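Local coordinates for protein uncharacterized RNA methyltransferase pyrab10780 (Pyrococcus abyssi, PDB 2JJQ) that catalyses the S-adenosyl-L-methionine-dependent methylation of uridine 54 in tRNA to 5-methyluridine, at residues R110-E115 with E390-D395; E205-F210 with S228-V233; G243-F248 with H266-F271; V385-E390 with H417-A422. All coordinates share one frame; numbering follows the deposited sequence.

The four contacts form two pairs on opposite sides of the chain's centre. Contacts 1 and 4 have centres 9 Å apart and share Glu390 on helix 389-398. Phe392 of contact 1 packs on Leu420 and Ala422 of contact 4. Contact 4 holds the predicted nucleophile Cys387 and proton acceptor Glu419, and the side chain of Val385 lies about 7 Å from the bound S-adenosyl-L-homocysteine. Contacts 2 and 3 have centres 8 Å apart. They meet where strand 228-233 pairs with strand 244-250, and they share one water. Phe270 of the loop 266-271 in contact 3 touches the same ligand. Contacts 3 and 4 are 27 Å apart between centres.

Contact 1. Residues R110-E115 with E390-D395; sequences RILGFE and ETFARD
The Phe392 ring meets Leu112 at its edge, near the ring plane. The methyl CD1 of Leu112 lies 3.9 Å from Phe392 CD2, and the two side chains cross at about a right angle. Tyr384 meets the same ring edge-to-face. Ile403, Ile406, Leu420 and Ala422 of the central sheet also touch it. Phe392 CG stands anti to the backbone N (chi1 168°), and this directs the ring toward helix 97-112 and the sheet that carries those four residues. Leu112 CD1 also lies 4.1 Å from Ala393 CB. One methyl thus touches both Phe392 and Ala393.

Ile111, the residue before Leu112, meets the aliphatic part of Glu390, almost a turn before Ala393. Ile111 CG2 sits 3.8 Å from Glu390 CG, and the side chains again cross at about a right angle. The Glu390 chain is extended beyond CG (chi2 -172°), and it is CG, not the carboxylate, that touches Ile111.

The contact is apolar and small, with 201 Å² buried in total. It joins the end of helix 97-112 to helix 389-398, which packs on the sheet of the class I-like methyltransferase fold.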
loop_
_atom_site.group_PDB
_atom_site.type_symbol
_atom_site.label_atom_id
_atom_site.label_comp_id
_atom_site.label_asym_id
_atom_site.label_seq_id
_atom_site.Cartn_x
_atom_site.Cartn_y
_atom_site.Cartn_z
ATOM N N ARG A 110 20.737 -2.385 8.873
ATOM C CA ARG A 110 20.897 -1.324 9.921
ATOM C C ARG A 110 19.877 -1.416 11.050
ATOM O O ARG A 110 20.223 -1.337 12.246
ATOM C CB ARG A 110 20.720 0.103 9.323
ATOM C CG ARG A 110 21.719 0.512 8.207
ATOM C CD ARG A 110 21.871 2.028 8.000
ATOM N NE ARG A 110 20.784 2.653 7.246
ATOM C CZ ARG A 110 20.781 2.793 5.920
ATOM N NH1 ARG A 110 21.808 2.312 5.209
ATOM N NH2 ARG A 110 19.763 3.426 5.298
ATOM N N ILE A 111 18.604 -1.581 10.685
ATOM C CA ILE A 111 17.517 -1.625 11.655
ATOM C C ILE A 111 17.426 -2.935 12.453
ATOM O O ILE A 111 17.243 -2.918 13.670
ATOM C CB ILE A 111 16.177 -1.318 10.924
ATOM C CG1 ILE A 111 16.191 0.148 10.426
ATOM C CG2 ILE A 111 14.933 -1.675 11.828
ATOM C CD1 ILE A 111 15.034 0.479 9.395
ATOM N N LEU A 112 17.536 -4.057 11.755
ATOM C CA LEU A 112 17.331 -5.366 12.356
ATOM C C LEU A 112 18.627 -5.988 12.899
ATOM O O LEU A 112 18.555 -6.894 13.700
ATOM C CB LEU A 112 16.862 -6.311 11.285
ATOM C CG LEU A 112 15.354 -6.497 11.038
ATOM C CD1 LEU A 112 14.480 -5.574 11.786
ATOM C CD2 LEU A 112 15.012 -6.624 9.558
ATOM N N GLY A 113 19.776 -5.603 12.347
ATOM C CA GLY A 113 21.064 -6.136 12.865
ATOM C C GLY A 113 21.714 -7.223 12.049
ATOM O O GLY A 113 22.789 -7.718 12.409
ATOM N N PHE A 114 21.115 -7.600 10.921
ATOM C CA PHE A 114 21.668 -8.725 10.112
ATOM C C PHE A 114 21.111 -8.663 8.711
ATOM O O PHE A 114 20.118 -7.974 8.482
ATOM C CB PHE A 114 21.333 -10.065 10.740
ATOM C CG PHE A 114 19.887 -10.252 11.003
ATOM C CD1 PHE A 114 19.336 -9.900 12.219
ATOM C CD2 PHE A 114 19.066 -10.812 10.039
ATOM C CE1 PHE A 114 17.994 -10.063 12.460
ATOM C CE2 PHE A 114 17.692 -10.982 10.299
ATOM C CZ PHE A 114 17.181 -10.614 11.503
ATOM N N GLU A 115 21.757 -9.356 7.789
ATOM C CA GLU A 115 21.372 -9.368 6.378
ATOM C C GLU A 115 19.967 -9.998 6.189
ATOM O O GLU A 115 19.679 -11.115 6.683
ATOM C CB GLU A 115 22.408 -10.188 5.610
ATOM C CG GLU A 115 22.417 -9.945 4.117
ATOM C CD GLU A 115 23.109 -8.635 3.772
ATOM O OE1 GLU A 115 24.262 -8.434 4.246
ATOM O OE2 GLU A 115 22.507 -7.808 3.027
ATOM N N GLU A 390 11.132 -0.891 12.171
ATOM C CA GLU A 390 11.462 -0.504 13.517
ATOM C C GLU A 390 10.443 -0.993 14.535
ATOM O O GLU A 390 10.827 -1.366 15.643
ATOM C CB GLU A 390 11.672 1.026 13.593
ATOM C CG GLU A 390 12.928 1.441 12.842
ATOM C CD GLU A 390 13.308 2.908 13.026
ATOM O OE1 GLU A 390 12.421 3.749 13.343
ATOM O OE2 GLU A 390 14.511 3.206 12.814
ATOM N N THR A 391 9.157 -0.959 14.178
ATOM C CA THR A 391 8.107 -1.485 15.073
ATOM C C THR A 391 8.201 -3.002 15.187
ATOM O O THR A 391 8.067 -3.547 16.284
ATOM C CB THR A 391 6.682 -1.060 14.652
ATOM O OG1 THR A 391 6.302 -1.804 13.493
ATOM C CG2 THR A 391 6.716 0.328 14.231
ATOM N N PHE A 392 8.450 -3.682 14.062
ATOM C CA PHE A 392 8.700 -5.120 14.107
ATOM C C PHE A 392 9.846 -5.430 15.091
ATOM O O PHE A 392 9.751 -6.325 15.936
ATOM C CB PHE A 392 9.102 -5.634 12.734
ATOM C CG PHE A 392 9.651 -7.018 12.781
ATOM C CD1 PHE A 392 8.791 -8.102 13.055
ATOM C CD2 PHE A 392 11.011 -7.260 12.577
ATOM C CE1 PHE A 392 9.320 -9.414 13.101
ATOM C CE2 PHE A 392 11.518 -8.517 12.640
ATOM C CZ PHE A 392 10.686 -9.611 12.889
ATOM N N ALA A 393 10.946 -4.700 14.953
ATOM C CA ALA A 393 12.143 -4.961 15.774
ATOM C C ALA A 393 11.831 -4.803 17.255
ATOM O O ALA A 393 12.311 -5.590 18.081
ATOM C CB ALA A 393 13.301 -4.021 15.362
ATOM N N ARG A 394 11.060 -3.759 17.566
ATOM C CA ARG A 394 10.578 -3.462 18.919
ATOM C C ARG A 394 9.753 -4.600 19.476
ATOM O O ARG A 394 10.001 -5.084 20.590
ATOM C CB ARG A 394 9.729 -2.201 18.900
ATOM C CG ARG A 394 9.254 -1.751 20.343
ATOM C CD ARG A 394 8.022 -0.870 20.288
ATOM N NE ARG A 394 6.833 -1.562 19.754
ATOM C CZ ARG A 394 5.685 -0.945 19.435
ATOM N NH1 ARG A 394 5.583 0.387 19.583
ATOM N NH2 ARG A 394 4.646 -1.646 18.955
ATOM N N ASP A 395 8.742 -5.028 18.708
ATOM C CA ASP A 395 7.824 -6.054 19.180
ATOM C C ASP A 395 8.549 -7.397 19.328
ATOM O O ASP A 395 8.245 -8.148 20.235
ATOM C CB ASP A 395 6.638 -6.222 18.195
ATOM C CG ASP A 395 5.638 -5.082 18.239
ATOM O OD1 ASP A 395 5.695 -4.236 19.171
ATOM O OD2 ASP A 395 4.781 -4.995 17.296
#

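Contact 2. Residues E205-F210 with S228-V233; sequences EVMVNF and SIYWSV
Main-chain hydrogen bonds join Val206-Phe210 to Ser228-Ser232 in parallel register. Val208 gives its N-H to Ser228 O and receives Tyr230 N at its own O, 2.8 Å away. Phe210 repeats the pattern. Its N binds Tyr230 O, and its O takes Ser232 N at 2.9 Å in a nearly straight bond (176°). Weaker CA-H...O contacts run between these bonds, such as Met207 CA to Ser228 O.

These are the middle and fourth strands of the five-stranded mixed sheet 130-136, 192-199, 206-212, 228-233 and 244-250. They are its one parallel pair, flanked on both sides by antiparallel neighbours.

A side-chain hydrogen bond adds to the backbone set. Ser232 OG donates to Asn209 OD1 at 2.8 Å, from 19° off the carbonyl plane. A water takes a hydrogen from Asn209 ND2 and gives one to Ser232 OG, closing a small ring. Asn209 OD1 also rests 3.4 Å from Tyr230 CB. Ser228 OG is hydrogen-bonded to Lys251 O, and Tyr230 OH to Glu252 O.

Apolar and sulfur-aromatic contacts lie on both faces. On the face of Met207 and Tyr230, Met207 SD lies 5.1 Å from the Tyr230 ring centroid in an oblique Met-aromatic contact. A bend at chi3 (-69°) brings Met207 CE to Tyr230 CE2. On the other face, Ile229 CG2 lies 3.7 Å from Phe210 CE2, at the ring edge, and Ile229 CG1 lies beside Val208 CG1.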
loop_
_atom_site.group_PDB
_atom_site.type_symbol
_atom_site.label_atom_id
_atom_site.label_comp_id
_atom_site.label_asym_id
_atom_site.label_seq_id
_atom_site.Cartn_x
_atom_site.Cartn_y
_atom_site.Cartn_z
ATOM N N GLU A 205 -10.120 -6.910 -14.674
ATOM C CA GLU A 205 -11.345 -6.156 -14.413
ATOM C C GLU A 205 -10.924 -4.784 -13.898
ATOM O O GLU A 205 -9.912 -4.697 -13.200
ATOM C CB GLU A 205 -12.156 -6.861 -13.365
ATOM C CG GLU A 205 -12.760 -8.105 -13.946
ATOM C CD GLU A 205 -13.604 -8.904 -13.015
ATOM O OE1 GLU A 205 -13.828 -8.540 -11.822
ATOM O OE2 GLU A 205 -14.077 -9.937 -13.537
ATOM N N VAL A 206 -11.715 -3.749 -14.212
ATOM C CA VAL A 206 -11.370 -2.399 -13.822
ATOM C C VAL A 206 -12.576 -1.757 -13.163
ATOM O O VAL A 206 -13.707 -1.870 -13.662
ATOM C CB VAL A 206 -11.033 -1.555 -15.045
ATOM C CG1 VAL A 206 -10.558 -0.154 -14.630
ATOM C CG2 VAL A 206 -9.947 -2.261 -15.838
ATOM N N MET A 207 -12.334 -1.087 -12.054
ATOM C CA MET A 207 -13.356 -0.310 -11.345
ATOM C C MET A 207 -12.957 1.169 -11.290
ATOM O O MET A 207 -11.790 1.501 -11.042
ATOM C CB MET A 207 -13.466 -0.849 -9.917
ATOM C CG MET A 207 -14.308 0.096 -8.973
ATOM S SD MET A 207 -14.327 -0.597 -7.300
ATOM C CE MET A 207 -15.352 -2.048 -7.617
ATOM N N VAL A 208 -13.907 2.071 -11.563
ATOM C CA VAL A 208 -13.627 3.496 -11.419
ATOM C C VAL A 208 -14.613 4.021 -10.399
ATOM O O VAL A 208 -15.766 3.600 -10.388
ATOM C CB VAL A 208 -13.664 4.252 -12.735
ATOM C CG1 VAL A 208 -15.053 4.231 -13.329
ATOM C CG2 VAL A 208 -13.185 5.693 -12.529
ATOM N N ASN A 209 -14.154 4.901 -9.521
ATOM C CA ASN A 209 -14.982 5.446 -8.471
ATOM C C ASN A 209 -14.829 6.971 -8.499
ATOM O O ASN A 209 -13.724 7.489 -8.357
ATOM C CB ASN A 209 -14.528 4.888 -7.107
ATOM C CG ASN A 209 -15.297 5.479 -5.928
ATOM O OD1 ASN A 209 -16.455 5.852 -6.050
ATOM N ND2 ASN A 209 -14.666 5.508 -4.760
ATOM N N PHE A 210 -15.930 7.670 -8.728
ATOM C CA PHE A 210 -15.979 9.150 -8.731
ATOM C C PHE A 210 -16.389 9.604 -7.378
ATOM O O PHE A 210 -17.511 9.324 -6.924
ATOM C CB PHE A 210 -16.963 9.650 -9.832
ATOM C CG PHE A 210 -16.555 9.176 -11.212
ATOM C CD1 PHE A 210 -15.364 9.640 -11.788
ATOM C CD2 PHE A 210 -17.290 8.211 -11.881
ATOM C CE1 PHE A 210 -14.932 9.173 -13.056
ATOM C CE2 PHE A 210 -16.857 7.739 -13.137
ATOM C CZ PHE A 210 -15.684 8.218 -13.707
ATOM N N SER A 228 -16.855 -1.958 -13.542
ATOM C CA SER A 228 -17.617 -1.383 -12.411
ATOM C C SER A 228 -17.399 0.147 -12.437
ATOM O O SER A 228 -16.239 0.596 -12.594
ATOM C CB SER A 228 -17.100 -1.992 -11.074
ATOM O OG SER A 228 -17.731 -1.398 -9.948
ATOM N N ILE A 229 -18.481 0.944 -12.361
ATOM C CA ILE A 229 -18.394 2.385 -12.183
ATOM C C ILE A 229 -19.144 2.723 -10.892
ATOM O O ILE A 229 -20.272 2.306 -10.706
ATOM C CB ILE A 229 -19.049 3.156 -13.322
ATOM C CG1 ILE A 229 -18.405 2.785 -14.659
ATOM C CG2 ILE A 229 -18.979 4.674 -12.990
ATOM C CD1 ILE A 229 -19.335 3.076 -15.867
ATOM N N TYR A 230 -18.505 3.446 -9.986
ATOM C CA TYR A 230 -19.102 3.825 -8.733
ATOM C C TYR A 230 -19.138 5.344 -8.648
ATOM O O TYR A 230 -18.247 6.032 -9.204
ATOM C CB TYR A 230 -18.242 3.338 -7.583
ATOM C CG TYR A 230 -18.720 2.028 -6.989
ATOM C CD1 TYR A 230 -19.571 2.019 -5.861
ATOM C CD2 TYR A 230 -18.331 0.832 -7.530
ATOM C CE1 TYR A 230 -20.005 0.858 -5.297
ATOM C CE2 TYR A 230 -18.759 -0.367 -6.964
ATOM C CZ TYR A 230 -19.580 -0.354 -5.825
ATOM O OH TYR A 230 -20.007 -1.561 -5.260
ATOM N N TRP A 231 -20.178 5.840 -7.985
ATOM C CA TRP A 231 -20.272 7.216 -7.550
ATOM C C TRP A 231 -20.358 7.210 -6.026
ATOM O O TRP A 231 -21.249 6.577 -5.473
ATOM C CB TRP A 231 -21.529 7.860 -8.150
ATOM C CG TRP A 231 -21.803 9.241 -7.641
ATOM C CD1 TRP A 231 -20.899 10.166 -7.134
ATOM C CD2 TRP A 231 -23.084 9.854 -7.576
ATOM N NE1 TRP A 231 -21.572 11.334 -6.776
ATOM C CE2 TRP A 231 -22.914 11.158 -7.023
ATOM C CE3 TRP A 231 -24.364 9.452 -7.998
ATOM C CZ2 TRP A 231 -23.988 12.051 -6.874
ATOM C CZ3 TRP A 231 -25.436 10.328 -7.807
ATOM C CH2 TRP A 231 -25.240 11.607 -7.249
ATOM N N SER A 232 -19.429 7.902 -5.355
ATOM C CA SER A 232 -19.383 7.994 -3.909
ATOM C C SER A 232 -19.433 9.482 -3.557
ATOM O O SER A 232 -18.870 10.295 -4.255
ATOM C CB SER A 232 -18.094 7.412 -3.341
ATOM O OG SER A 232 -17.944 6.038 -3.698
ATOM N N VAL A 233 -20.092 9.806 -2.463
ATOM C CA VAL A 233 -20.244 11.190 -2.031
ATOM C C VAL A 233 -19.552 11.331 -0.689
ATOM O O VAL A 233 -19.908 10.682 0.309
ATOM C CB VAL A 233 -21.703 11.631 -1.934
ATOM C CG1 VAL A 233 -21.774 13.037 -1.333
ATOM C CG2 VAL A 233 -22.343 11.618 -3.296
HETATM O O HOH W 1 -15.911 5.764 -1.891
#

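Contact 3. Residues G243-F248 with H266-F271; sequences GDIERF and HPNSFF
One direct hydrogen bond joins the two segments. Asn268 ND2 donates to Gly243 O at 3.1 Å, nearly along the C=O axis and close to its own amide plane. A water adds a second link. It accepts from Gly243 N at 2.8 Å and donates to Asn268 OD1 at 2.7 Å. Both ends of the amide therefore serve the one glycine.

The apolar pair is Ile245 CD1 with Pro267 CG, 4.0 Å apart. Ile245 also makes van der Waals contacts with the Asn268 amide and the His266 ring.

Bonds within 266-271 fix the loop. A type I beta turn runs from His266 to Ser269. His266 CG is anti to the backbone N (chi1 -179°), and the ring folds back so that ND1 accepts Asn268 N at 2.9 Å. Pro267 CD lies on one face of this ring.

The contact ties the start of strand 244-250, at one edge of the five-stranded sheet, to the loop between strand 261-265 and helix 275-288. Phe270 of this loop touches S-adenosyl-L-homocysteine.

Acceptance at ND1 suggests that His266 is probably neutral, with its proton on NE2. The Gly243 carbonyl needs a donor, which supports the amide orientation with Asn268 ND2 toward it and OD1 toward the water.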
loop_
_atom_site.group_PDB
_atom_site.type_symbol
_atom_site.label_atom_id
_atom_site.label_comp_id
_atom_site.label_asym_id
_atom_site.label_seq_id
_atom_site.Cartn_x
_atom_site.Cartn_y
_atom_site.Cartn_z
ATOM N N GLY A 243 -16.007 7.979 -0.114
ATOM C CA GLY A 243 -17.189 8.594 0.468
ATOM C C GLY A 243 -18.270 7.543 0.601
ATOM O O GLY A 243 -18.024 6.347 0.412
ATOM N N ASP A 244 -19.474 7.998 0.866
ATOM C CA ASP A 244 -20.627 7.081 0.961
ATOM C C ASP A 244 -20.996 6.584 -0.425
ATOM O O ASP A 244 -21.083 7.365 -1.334
ATOM C CB ASP A 244 -21.833 7.842 1.552
ATOM C CG ASP A 244 -21.546 8.395 2.967
ATOM O OD1 ASP A 244 -20.741 7.765 3.687
ATOM O OD2 ASP A 244 -22.132 9.448 3.350
ATOM N N ILE A 245 -21.224 5.286 -0.570
ATOM C CA ILE A 245 -21.621 4.731 -1.822
ATOM C C ILE A 245 -23.001 5.273 -2.213
ATOM O O ILE A 245 -23.976 5.074 -1.484
ATOM C CB ILE A 245 -21.707 3.195 -1.705
ATOM C CG1 ILE A 245 -20.312 2.636 -1.340
ATOM C CG2 ILE A 245 -22.293 2.607 -2.981
ATOM C CD1 ILE A 245 -19.209 3.007 -2.340
ATOM N N GLU A 246 -23.063 5.928 -3.356
ATOM C CA GLU A 246 -24.303 6.471 -3.853
ATOM C C GLU A 246 -24.916 5.604 -4.954
ATOM O O GLU A 246 -26.142 5.391 -4.986
ATOM C CB GLU A 246 -24.052 7.895 -4.309
ATOM C CG GLU A 246 -25.251 8.632 -4.873
ATOM C CD GLU A 246 -26.313 8.955 -3.829
ATOM O OE1 GLU A 246 -26.015 8.888 -2.623
ATOM O OE2 GLU A 246 -27.446 9.284 -4.253
ATOM N N ARG A 247 -24.100 5.173 -5.907
ATOM C CA ARG A 247 -24.619 4.346 -7.022
ATOM C C ARG A 247 -23.447 3.634 -7.644
ATOM O O ARG A 247 -22.319 4.155 -7.601
ATOM C CB ARG A 247 -25.275 5.286 -8.075
ATOM C CG ARG A 247 -26.062 4.504 -9.189
ATOM C CD ARG A 247 -27.164 5.446 -9.757
ATOM N NE ARG A 247 -27.837 4.786 -10.890
ATOM C CZ ARG A 247 -28.799 5.378 -11.600
ATOM N NH1 ARG A 247 -29.185 6.614 -11.275
ATOM N NH2 ARG A 247 -29.360 4.747 -12.608
ATOM N N PHE A 248 -23.710 2.453 -8.201
ATOM C CA PHE A 248 -22.776 1.813 -9.106
ATOM C C PHE A 248 -23.515 1.303 -10.335
ATOM O O PHE A 248 -24.738 1.068 -10.282
ATOM C CB PHE A 248 -22.002 0.666 -8.362
ATOM C CG PHE A 248 -22.865 -0.547 -7.988
ATOM C CD1 PHE A 248 -23.454 -0.645 -6.721
ATOM C CD2 PHE A 248 -23.041 -1.575 -8.884
ATOM C CE1 PHE A 248 -24.250 -1.774 -6.375
ATOM C CE2 PHE A 248 -23.791 -2.726 -8.543
ATOM C CZ PHE A 248 -24.402 -2.791 -7.270
ATOM N N HIS A 266 -13.880 -3.649 -3.452
ATOM C CA HIS A 266 -14.918 -2.654 -3.288
ATOM C C HIS A 266 -14.237 -1.272 -3.178
ATOM O O HIS A 266 -13.110 -1.169 -2.730
ATOM C CB HIS A 266 -15.674 -3.015 -2.000
ATOM C CG HIS A 266 -16.812 -2.096 -1.664
ATOM N ND1 HIS A 266 -16.631 -0.913 -0.988
ATOM C CD2 HIS A 266 -18.135 -2.188 -1.913
ATOM C CE1 HIS A 266 -17.793 -0.307 -0.831
ATOM N NE2 HIS A 266 -18.727 -1.069 -1.376
ATOM N N PRO A 267 -14.925 -0.196 -3.560
ATOM C CA PRO A 267 -14.237 1.082 -3.525
ATOM C C PRO A 267 -13.687 1.385 -2.175
ATOM O O PRO A 267 -12.631 2.009 -2.112
ATOM C CB PRO A 267 -15.331 2.098 -3.815
ATOM C CG PRO A 267 -16.315 1.367 -4.555
ATOM C CD PRO A 267 -16.293 -0.072 -4.087
ATOM N N ASN A 268 -14.358 0.912 -1.113
ATOM C CA ASN A 268 -14.017 1.268 0.255
ATOM C C ASN A 268 -13.239 0.203 1.062
ATOM O O ASN A 268 -13.139 0.319 2.269
ATOM C CB ASN A 268 -15.271 1.726 1.016
ATOM C CG ASN A 268 -15.781 3.051 0.504
ATOM O OD1 ASN A 268 -15.101 3.704 -0.269
ATOM N ND2 ASN A 268 -16.974 3.428 0.888
ATOM N N SER A 269 -12.775 -0.853 0.403
ATOM C CA SER A 269 -12.085 -1.943 1.113
ATOM C C SER A 269 -10.595 -1.883 0.745
ATOM O O SER A 269 -10.228 -1.486 -0.366
ATOM C CB SER A 269 -12.679 -3.344 0.730
ATOM O OG SER A 269 -12.516 -3.538 -0.675
ATOM N N PHE A 270 -9.728 -2.280 1.678
ATOM C CA PHE A 270 -8.255 -2.230 1.422
ATOM C C PHE A 270 -7.847 -3.542 0.757
ATOM O O PHE A 270 -8.382 -4.585 1.101
ATOM C CB PHE A 270 -7.467 -2.040 2.719
ATOM C CG PHE A 270 -5.984 -2.265 2.551
ATOM C CD1 PHE A 270 -5.182 -1.263 2.030
ATOM C CD2 PHE A 270 -5.420 -3.517 2.790
ATOM C CE1 PHE A 270 -3.822 -1.485 1.833
ATOM C CE2 PHE A 270 -4.058 -3.736 2.596
ATOM C CZ PHE A 270 -3.271 -2.738 2.129
ATOM N N PHE A 271 -6.922 -3.490 -0.197
ATOM C CA PHE A 271 -6.305 -4.713 -0.744
ATOM C C PHE A 271 -4.804 -4.363 -1.017
ATOM O O PHE A 271 -4.482 -3.198 -1.362
ATOM C CB PHE A 271 -6.984 -5.161 -2.060
ATOM C CG PHE A 271 -6.536 -6.553 -2.501
ATOM C CD1 PHE A 271 -6.956 -7.668 -1.803
ATOM C CD2 PHE A 271 -5.644 -6.711 -3.557
ATOM C CE1 PHE A 271 -6.513 -8.959 -2.163
ATOM C CE2 PHE A 271 -5.202 -8.017 -3.931
ATOM C CZ PHE A 271 -5.637 -9.116 -3.216
HETATM O O HOH W 1 -15.911 5.764 -1.891
#

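Contact 4. Residues V385-E390 with H417-A422; sequences VSCNPE and HVELVA
Cys387 and Glu419, the predicted nucleophile and proton acceptor, meet across the two segments. Glu419 OE1 lies 3.2 Å from Cys387 CB. It is CB, not SG, that makes this close approach; chi1 of 68° sets SG between the backbone N and the carbonyl carbon. The other carboxylate oxygen, OE2, packs against Val385 CG1. Glu419 starts extended and then bends at chi2 (90°), which turns its carboxylate back over the neighbouring strand.

Backbone pairing next to them and a water bridge probably help to position both residues. Ser386 and Leu420 form an antiparallel hydrogen-bonded pair, with Leu420 N to Ser386 O at 2.6 Å and Ser386 N to Leu420 O at 3.0 Å. Val385 and Val421 pack side by side next to it. Beyond the strand end, the water bridges Cys387 O and Val418 N.

Further out, Ser386 OG accepts Asn388 N at 3.0 Å in an ST turn that leads into helix 389-398. Pro389 at its start rests on Leu420 CD1. Asp360 touches Val385, and Leu281 of helix 275-288 touches Glu419.

The carboxylate lies beside the cysteine, at the ends of paired strands. This is consistent with the two residues acting on one uracil, as nucleophile and base.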
loop_
_atom_site.group_PDB
_atom_site.type_symbol
_atom_site.label_atom_id
_atom_site.label_comp_id
_atom_site.label_asym_id
_atom_site.label_seq_id
_atom_site.Cartn_x
_atom_site.Cartn_y
_atom_site.Cartn_z
ATOM N N VAL A 385 4.067 -10.111 9.763
ATOM C CA VAL A 385 4.199 -9.358 8.520
ATOM C C VAL A 385 4.134 -7.881 8.865
ATOM O O VAL A 385 3.271 -7.468 9.640
ATOM C CB VAL A 385 3.010 -9.731 7.593
ATOM C CG1 VAL A 385 3.004 -8.921 6.318
ATOM C CG2 VAL A 385 3.054 -11.234 7.302
ATOM N N SER A 386 5.052 -7.088 8.313
ATOM C CA SER A 386 5.179 -5.684 8.732
ATOM C C SER A 386 5.806 -4.863 7.629
ATOM O O SER A 386 6.810 -5.290 7.055
ATOM C CB SER A 386 6.109 -5.579 9.955
ATOM O OG SER A 386 6.270 -4.236 10.414
ATOM N N CYS A 387 5.274 -3.683 7.348
ATOM C CA CYS A 387 6.063 -2.736 6.509
ATOM C C CYS A 387 6.709 -1.634 7.400
ATOM O O CYS A 387 7.178 -0.624 6.898
ATOM C CB CYS A 387 5.209 -2.108 5.378
ATOM S SG CYS A 387 3.992 -1.026 6.012
ATOM N N ASN A 388 6.774 -1.876 8.712
ATOM C CA ASN A 388 7.430 -0.942 9.639
ATOM C C ASN A 388 8.547 -1.688 10.378
ATOM O O ASN A 388 8.333 -2.179 11.479
ATOM C CB ASN A 388 6.385 -0.418 10.640
ATOM C CG ASN A 388 5.188 0.303 9.941
ATOM O OD1 ASN A 388 5.369 1.348 9.319
ATOM N ND2 ASN A 388 3.964 -0.268 10.063
ATOM N N PRO A 389 9.734 -1.774 9.770
ATOM C CA PRO A 389 10.834 -2.542 10.363
ATOM C C PRO A 389 11.153 -2.181 11.834
ATOM O O PRO A 389 11.472 -3.066 12.630
ATOM C CB PRO A 389 12.012 -2.175 9.461
ATOM C CG PRO A 389 11.359 -2.022 8.076
ATOM C CD PRO A 389 10.067 -1.305 8.404
ATOM N N GLU A 390 11.132 -0.891 12.171
ATOM C CA GLU A 390 11.462 -0.504 13.517
ATOM C C GLU A 390 10.443 -0.993 14.535
ATOM O O GLU A 390 10.827 -1.366 15.643
ATOM C CB GLU A 390 11.672 1.026 13.593
ATOM C CG GLU A 390 12.928 1.441 12.842
ATOM C CD GLU A 390 13.308 2.908 13.026
ATOM O OE1 GLU A 390 12.421 3.749 13.343
ATOM O OE2 GLU A 390 14.511 3.206 12.814
ATOM N N HIS A 417 9.989 2.077 1.239
ATOM C CA HIS A 417 9.297 1.128 2.096
ATOM C C HIS A 417 9.464 -0.300 1.654
ATOM O O HIS A 417 9.600 -0.602 0.462
ATOM C CB HIS A 417 7.804 1.454 2.140
ATOM C CG HIS A 417 7.523 2.879 2.466
ATOM N ND1 HIS A 417 8.010 3.485 3.602
ATOM C CD2 HIS A 417 6.860 3.837 1.781
ATOM C CE1 HIS A 417 7.623 4.746 3.622
ATOM N NE2 HIS A 417 6.911 4.980 2.537
ATOM N N VAL A 418 9.449 -1.197 2.625
ATOM C CA VAL A 418 9.544 -2.602 2.288
ATOM C C VAL A 418 8.559 -3.378 3.176
ATOM O O VAL A 418 8.155 -2.838 4.223
ATOM C CB VAL A 418 11.005 -3.069 2.465
ATOM C CG1 VAL A 418 11.212 -3.586 3.897
ATOM C CG2 VAL A 418 11.330 -4.120 1.465
ATOM N N GLU A 419 8.161 -4.579 2.758
ATOM C CA GLU A 419 7.314 -5.485 3.539
ATOM C C GLU A 419 8.107 -6.668 4.091
ATOM O O GLU A 419 8.585 -7.498 3.335
ATOM C CB GLU A 419 6.206 -6.039 2.672
ATOM C CG GLU A 419 5.229 -6.923 3.425
ATOM C CD GLU A 419 4.061 -6.134 3.993
ATOM O OE1 GLU A 419 4.229 -4.919 4.211
ATOM O OE2 GLU A 419 2.965 -6.721 4.155
ATOM N N LEU A 420 8.194 -6.815 5.394
ATOM C CA LEU A 420 8.996 -7.920 5.954
ATOM C C LEU A 420 8.041 -9.055 6.267
ATOM O O LEU A 420 6.878 -8.808 6.624
ATOM C CB LEU A 420 9.585 -7.488 7.283
ATOM C CG LEU A 420 10.799 -6.619 7.307
ATOM C CD1 LEU A 420 10.886 -6.177 8.809
ATOM C CD2 LEU A 420 11.964 -7.553 6.949
ATOM N N VAL A 421 8.534 -10.301 6.213
ATOM C CA VAL A 421 7.711 -11.441 6.622
ATOM C C VAL A 421 8.674 -12.259 7.463
ATOM O O VAL A 421 9.700 -12.752 6.956
ATOM C CB VAL A 421 7.166 -12.284 5.415
ATOM C CG1 VAL A 421 6.302 -13.437 5.920
ATOM C CG2 VAL A 421 6.399 -11.403 4.402
ATOM N N ALA A 422 8.362 -12.393 8.754
ATOM C CA ALA A 422 9.239 -13.130 9.647
ATOM C C ALA A 422 8.535 -14.322 10.292
ATOM O O ALA A 422 7.393 -14.201 10.757
ATOM C CB ALA A 422 9.770 -12.200 10.731
HETATM O O HOH W 2 9.333 -0.231 5.181
#